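Local coordinates for protein CrmK (Actinoalloteichus sp. WH1-2216-6, PDB 5I1W) that probably catalyses an FAD-dependent oxidation of a bipyridine alcohol, as an oxidoreductase whose flavin is covalently attached at two points, at residues 136-141 / 444-449. Residues are numbered along the deposited sequence; the frame is centred on the assembly and turned at random.
Sequences GGYGPL and GAYINY. With FAD (flavin-adenine dinucleotide), chain E; 67L (6-(hydroxymethyl)[2,2'-bipyridin]-4-ol), chain F.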
ATOM      1  N   GLY A 136      11.140  19.325   4.365  1.00 28.27           N
ATOM      2  CA  GLY A 136      10.013  20.246   4.339  1.00 29.45           C
ATOM      3  C   GLY A 136       8.724  19.666   3.740  1.00 31.60           C
ATOM      4  O   GLY A 136       8.053  20.324   2.946  1.00 33.25           O
ATOM      5  N   GLY A 137       8.394  18.449   4.143  1.00 28.60           N
ATOM      6  CA  GLY A 137       7.186  17.745   3.768  1.00 27.83           C
ATOM      7  C   GLY A 137       5.874  18.507   3.754  1.00 28.29           C
ATOM      8  O   GLY A 137       5.482  19.162   4.713  1.00 29.37           O
ATOM      9  N   TYR A 138       5.173  18.386   2.636  1.00 24.60           N
ATOM     10  CA  TYR A 138       3.857  18.986   2.488  1.00 25.08           C
ATOM     11  C   TYR A 138       2.852  17.973   1.893  1.00 24.74           C
ATOM     12  O   TYR A 138       3.233  16.941   1.332  1.00 27.61           O
ATOM     13  CB  TYR A 138       3.972  20.212   1.589  1.00 23.73           C
ATOM     14  CG  TYR A 138       3.993  19.883   0.138  1.00 24.31           C
ATOM     15  CD1 TYR A 138       5.096  19.308  -0.441  1.00 25.73           C
ATOM     16  CD2 TYR A 138       2.893  20.137  -0.667  1.00 24.66           C
ATOM     17  CE1 TYR A 138       5.134  18.986  -1.796  1.00 29.60           C
ATOM     18  CE2 TYR A 138       2.921  19.816  -2.020  1.00 29.82           C
ATOM     19  CZ  TYR A 138       4.044  19.242  -2.589  1.00 29.74           C
ATOM     20  OH  TYR A 138       4.069  18.905  -3.938  1.00 34.84           O
ATOM     21  N   GLY A 139       1.573  18.273   2.015  1.00 26.03           N
ATOM     22  CA  GLY A 139       0.540  17.589   1.240  1.00 23.10           C
ATOM     23  C   GLY A 139      -0.789  18.268   1.364  1.00 22.80           C
ATOM     24  O   GLY A 139      -0.836  19.447   1.656  1.00 22.71           O
ATOM     25  N   PRO A 140      -1.886  17.525   1.156  1.00 24.46           N
ATOM     26  CA  PRO A 140      -3.252  18.071   0.954  1.00 22.99           C
ATOM     27  C   PRO A 140      -3.786  18.911   2.081  1.00 22.74           C
ATOM     28  O   PRO A 140      -4.658  19.760   1.856  1.00 19.77           O
ATOM     29  CB  PRO A 140      -4.132  16.818   0.849  1.00 23.88           C
ATOM     30  CG  PRO A 140      -3.215  15.701   0.448  1.00 26.14           C
ATOM     31  CD  PRO A 140      -1.881  16.041   1.101  1.00 26.88           C
ATOM     32  N   LEU A 141      -3.303  18.658   3.294  1.00 22.74           N
ATOM     33  CA  LEU A 141      -3.700  19.471   4.470  1.00 23.47           C
ATOM     34  C   LEU A 141      -2.794  20.683   4.758  1.00 22.43           C
ATOM     35  O   LEU A 141      -3.002  21.425   5.758  1.00 23.95           O
ATOM     36  CB  LEU A 141      -3.815  18.584   5.721  1.00 26.65           C
ATOM     37  CG  LEU A 141      -4.855  17.449   5.711  1.00 29.85           C
ATOM     38  CD1 LEU A 141      -4.815  16.731   7.036  1.00 33.78           C
ATOM     39  CD2 LEU A 141      -6.272  17.969   5.516  1.00 34.13           C
ATOM     40  N   GLY A 444      11.366  28.914  -7.141  1.00 28.57           N
ATOM     41  CA  GLY A 444      12.378  27.891  -6.993  1.00 27.35           C
ATOM     42  C   GLY A 444      11.907  26.479  -7.238  1.00 25.46           C
ATOM     43  O   GLY A 444      11.146  26.244  -8.147  1.00 25.55           O
ATOM     44  N   ALA A 445      12.468  25.533  -6.488  1.00 22.48           N
ATOM     45  CA  ALA A 445      12.082  24.148  -6.549  1.00 21.79           C
ATOM     46  C   ALA A 445      12.216  23.515  -5.173  1.00 22.95           C
ATOM     47  O   ALA A 445      12.720  24.121  -4.237  1.00 22.82           O
ATOM     48  CB  ALA A 445      12.919  23.421  -7.550  1.00 23.73           C
ATOM     49  N   TYR A 446      11.765  22.273  -5.079  1.00 23.77           N
ATOM     50  CA  TYR A 446      11.600  21.593  -3.834  1.00 22.73           C
ATOM     51  C   TYR A 446      12.646  20.518  -3.731  1.00 20.06           C
ATOM     52  O   TYR A 446      12.760  19.694  -4.623  1.00 19.81           O
ATOM     53  CB  TYR A 446      10.177  20.987  -3.816  1.00 22.69           C
ATOM     54  CG  TYR A 446       9.811  20.224  -2.579  1.00 22.42           C
ATOM     55  CD1 TYR A 446      10.265  20.602  -1.328  1.00 22.25           C
ATOM     56  CD2 TYR A 446       8.953  19.112  -2.664  1.00 23.92           C
ATOM     57  CE1 TYR A 446       9.895  19.897  -0.200  1.00 23.08           C
ATOM     58  CE2 TYR A 446       8.614  18.392  -1.567  1.00 23.75           C
ATOM     59  CZ  TYR A 446       9.062  18.804  -0.326  1.00 25.15           C
ATOM     60  OH  TYR A 446       8.721  18.053   0.758  1.00 28.08           O
ATOM     61  N   ILE A 447      13.399  20.514  -2.622  1.00 19.57           N
ATOM     62  CA  ILE A 447      14.589  19.675  -2.504  1.00 19.55           C
ATOM     63  C   ILE A 447      14.235  18.177  -2.465  1.00 18.99           C
ATOM     64  O   ILE A 447      15.054  17.299  -2.832  1.00 19.07           O
ATOM     65  CB  ILE A 447      15.413  20.064  -1.256  1.00 21.13           C
ATOM     66  CG1 ILE A 447      16.776  19.395  -1.263  1.00 21.72           C
ATOM     67  CG2 ILE A 447      14.663  19.742   0.038  1.00 19.97           C
ATOM     68  CD1 ILE A 447      17.652  19.741  -2.439  1.00 24.09           C
ATOM     69  N   ASN A 448      13.029  17.877  -2.021  1.00 19.06           N
ATOM     70  CA  ASN A 448      12.523  16.474  -2.038  1.00 19.68           C
ATOM     71  C   ASN A 448      12.056  15.969  -3.436  1.00 19.89           C
ATOM     72  O   ASN A 448      11.762  14.811  -3.590  1.00 20.98           O
ATOM     73  CB  ASN A 448      11.404  16.345  -1.049  1.00 19.34           C
ATOM     74  CG  ASN A 448      11.907  16.039   0.343  1.00 22.19           C
ATOM     75  OD1 ASN A 448      12.926  15.432   0.503  1.00 25.40           O
ATOM     76  ND2 ASN A 448      11.140  16.394   1.342  1.00 23.62           N
ATOM     77  N   TYR A 449      12.033  16.830  -4.434  1.00 20.85           N
ATOM     78  CA  TYR A 449      11.928  16.421  -5.851  1.00 21.97           C
ATOM     79  C   TYR A 449      13.242  16.768  -6.599  1.00 22.72           C
ATOM     80  O   TYR A 449      13.237  17.530  -7.556  1.00 25.84           O
ATOM     81  CB  TYR A 449      10.793  17.175  -6.501  1.00 23.90           C
ATOM     82  CG  TYR A 449       9.372  17.019  -5.884  1.00 27.87           C
ATOM     83  CD1 TYR A 449       8.949  15.833  -5.293  1.00 28.84           C
ATOM     84  CD2 TYR A 449       8.418  18.058  -6.000  1.00 32.99           C
ATOM     85  CE1 TYR A 449       7.670  15.700  -4.766  1.00 31.43           C
ATOM     86  CE2 TYR A 449       7.110  17.925  -5.508  1.00 31.51           C
ATOM     87  CZ  TYR A 449       6.743  16.746  -4.880  1.00 33.20           C
ATOM     88  OH  TYR A 449       5.456  16.609  -4.343  1.00 35.92           O
TER
HETATM   89  PA  FAD E 601      15.282   7.890   0.960  1.00 20.05           P
HETATM   90  O1A FAD E 601      15.545   7.660  -0.508  1.00 17.66           O
HETATM   91  O2A FAD E 601      15.600   6.706   1.820  1.00 16.88           O
HETATM   92  O5B FAD E 601      16.090   9.170   1.408  1.00 21.29           O
HETATM   93  C5B FAD E 601      16.009  10.472   0.805  1.00 21.69           C
HETATM   94  C4B FAD E 601      17.243  11.271   1.212  1.00 20.80           C
HETATM   95  O4B FAD E 601      17.190  11.474   2.660  1.00 23.37           O
HETATM   96  C3B FAD E 601      18.528  10.509   0.920  1.00 19.92           C
HETATM   97  O3B FAD E 601      19.572  11.411   0.649  1.00 19.89           O
HETATM   98  C2B FAD E 601      18.813   9.823   2.256  1.00 21.92           C
HETATM   99  O2B FAD E 601      20.172   9.570   2.480  1.00 21.93           O
HETATM  100  C1B FAD E 601      18.270  10.802   3.260  1.00 20.61           C
HETATM  101  N9A FAD E 601      17.736  10.102   4.423  1.00 21.38           N
HETATM  102  C8A FAD E 601      16.783   9.155   4.490  1.00 19.69           C
HETATM  103  N7A FAD E 601      16.693   8.746   5.769  1.00 18.46           N
HETATM  104  C5A FAD E 601      17.520   9.498   6.513  1.00 17.92           C
HETATM  105  C6A FAD E 601      17.850   9.635   7.942  1.00 17.68           C
HETATM  106  N6A FAD E 601      17.227   8.854   8.796  1.00 17.19           N
HETATM  107  N1A FAD E 601      18.765  10.521   8.339  1.00 18.13           N
HETATM  108  C2A FAD E 601      19.386  11.273   7.421  1.00 18.96           C
HETATM  109  N3A FAD E 601      19.118  11.200   6.109  1.00 18.76           N
HETATM  110  C4A FAD E 601      18.210  10.361   5.641  1.00 18.58           C
HETATM  111  N1  FAD E 601       7.139  14.731  -0.844  1.00 28.30           N
HETATM  112  C2  FAD E 601       6.249  15.607  -0.296  1.00 30.35           C
HETATM  113  O2  FAD E 601       6.673  16.557   0.386  1.00 26.75           O
HETATM  114  N3  FAD E 601       4.925  15.474  -0.476  1.00 30.33           N
HETATM  115  C4  FAD E 601       4.413  14.463  -1.187  1.00 28.38           C
HETATM  116  O4  FAD E 601       3.183  14.335  -1.326  1.00 34.63           O
HETATM  117  C4X FAD E 601       5.299  13.482  -1.801  1.00 28.18           C
HETATM  118  N5  FAD E 601       4.846  12.440  -2.557  1.00 30.02           N
HETATM  119  C5X FAD E 601       5.703  11.454  -2.918  1.00 26.72           C
HETATM  120  C6  FAD E 601       5.221  10.277  -3.495  1.00 26.28           C
HETATM  121  C7  FAD E 601       6.050   9.220  -3.886  1.00 26.20           C
HETATM  122  C7M FAD E 601       5.477   7.925  -4.531  1.00 25.07           C
HETATM  123  C8  FAD E 601       7.507   9.432  -3.653  1.00 22.70           C
HETATM  124  C8M FAD E 601       8.466   8.372  -4.068  1.00 21.71           C
HETATM  125  C9  FAD E 601       8.012  10.599  -3.112  1.00 22.34           C
HETATM  126  C9A FAD E 601       7.164  11.631  -2.739  1.00 24.62           C
HETATM  127  N10 FAD E 601       7.628  12.810  -2.143  1.00 22.81           N
HETATM  128  C10 FAD E 601       6.728  13.694  -1.583  1.00 25.29           C
HETATM  129  C1' FAD E 601       9.031  13.169  -2.112  1.00 21.43           C
HETATM  130  C2' FAD E 601       9.617  12.645  -0.802  1.00 19.81           C
HETATM  131  O2' FAD E 601       9.281  13.546   0.259  1.00 19.62           O
HETATM  132  C3' FAD E 601      11.118  12.456  -0.937  1.00 19.98           C
HETATM  133  O3' FAD E 601      11.323  11.447  -1.928  1.00 20.67           O
HETATM  134  C4' FAD E 601      11.806  12.051   0.376  1.00 21.29           C
HETATM  135  O4' FAD E 601      13.155  12.557   0.311  1.00 23.25           O
HETATM  136  C5' FAD E 601      11.771  10.534   0.569  1.00 20.54           C
HETATM  137  O5' FAD E 601      12.200  10.204   1.899  1.00 20.38           O
HETATM  138  P   FAD E 601      12.665   8.694   2.080  1.00 21.31           P
HETATM  139  O1P FAD E 601      11.608   7.823   1.545  1.00 19.51           O
HETATM  140  O2P FAD E 601      13.200   8.477   3.466  1.00 22.63           O
HETATM  141  O3P FAD E 601      13.753   8.354   0.948  1.00 19.91           O
HETATM  142  CAC 67L F 602       8.770  10.135  -6.770  1.00 35.51           C
HETATM  143  CAB 67L F 602      10.148  10.092  -6.540  1.00 35.88           C
HETATM  144  CAA 67L F 602      10.814  11.191  -6.010  1.00 37.97           C
HETATM  145  CAF 67L F 602      10.079  12.350  -5.727  1.00 40.33           C
HETATM  146  NAE 67L F 602       8.662  12.392  -5.982  1.00 36.32           N
HETATM  147  CAD 67L F 602       8.039  11.297  -6.494  1.00 37.05           C
HETATM  148  CAG 67L F 602       6.667  11.362  -6.697  1.00 39.72           C
HETATM  149  NAL 67L F 602       6.009  12.479  -6.268  1.00 44.36           N
HETATM  150  CAH 67L F 602       5.985  10.326  -7.330  1.00 39.78           C
HETATM  151  CAI 67L F 602       4.629  10.474  -7.499  1.00 45.95           C
HETATM  152  OAM 67L F 602       4.014   9.460  -8.122  1.00 52.73           O
HETATM  153  CAJ 67L F 602       3.940  11.621  -7.052  1.00 46.91           C
HETATM  154  CAK 67L F 602       4.675  12.638  -6.419  1.00 50.38           C
HETATM  155  CAN 67L F 602       4.070  13.819  -5.936  1.00 55.49           C
HETATM  156  OAO 67L F 602       4.442  14.046  -4.558  1.00 57.65           O
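Y138 turns the edge of its ring toward the face of Y446 in an offset edge-to-face pair, centroids 5.4 Å apart and planes at 77°; the closest touch is Y138 CE1 to Y446 CE2, 3.5 Å. Its hydroxyl goes on to Y449: the two OH atoms are hydrogen-bonded at 2.7 Å, and Y449 OH also bonds OAO of the bipyridine 67L at 2.8 Å, linking Y138 to the bound ligand through one intermediary.

Both segments grip the pyrimidine end of the flavin. Y446 OH donates to FAD O2 at 2.6 Å; its CB points toward 136-141, and with CG anti to the backbone N (chi1 180°) the hydroxyl lies at O2. Y138 N gives O2 a longer bond of 3.3 Å, and Y138 O accepts a hydrogen bond from FAD N3. The hydroxyl of Y446 is steadied in turn by N448 ND2, 3.0 Å away in a nearly straight bond, while N448 OD1 accepts from O4' of the ribityl chain. Two donors on O2 would probably stabilise negative charge at that end of a reduced flavin.

K401, in strand 400-408, makes cation-pi contacts with both Y138 and Y446. The FAD-binding loop after helix 129-134 meets the loop following strand 442-444, an edge strand of the eight-stranded antiparallel sheet.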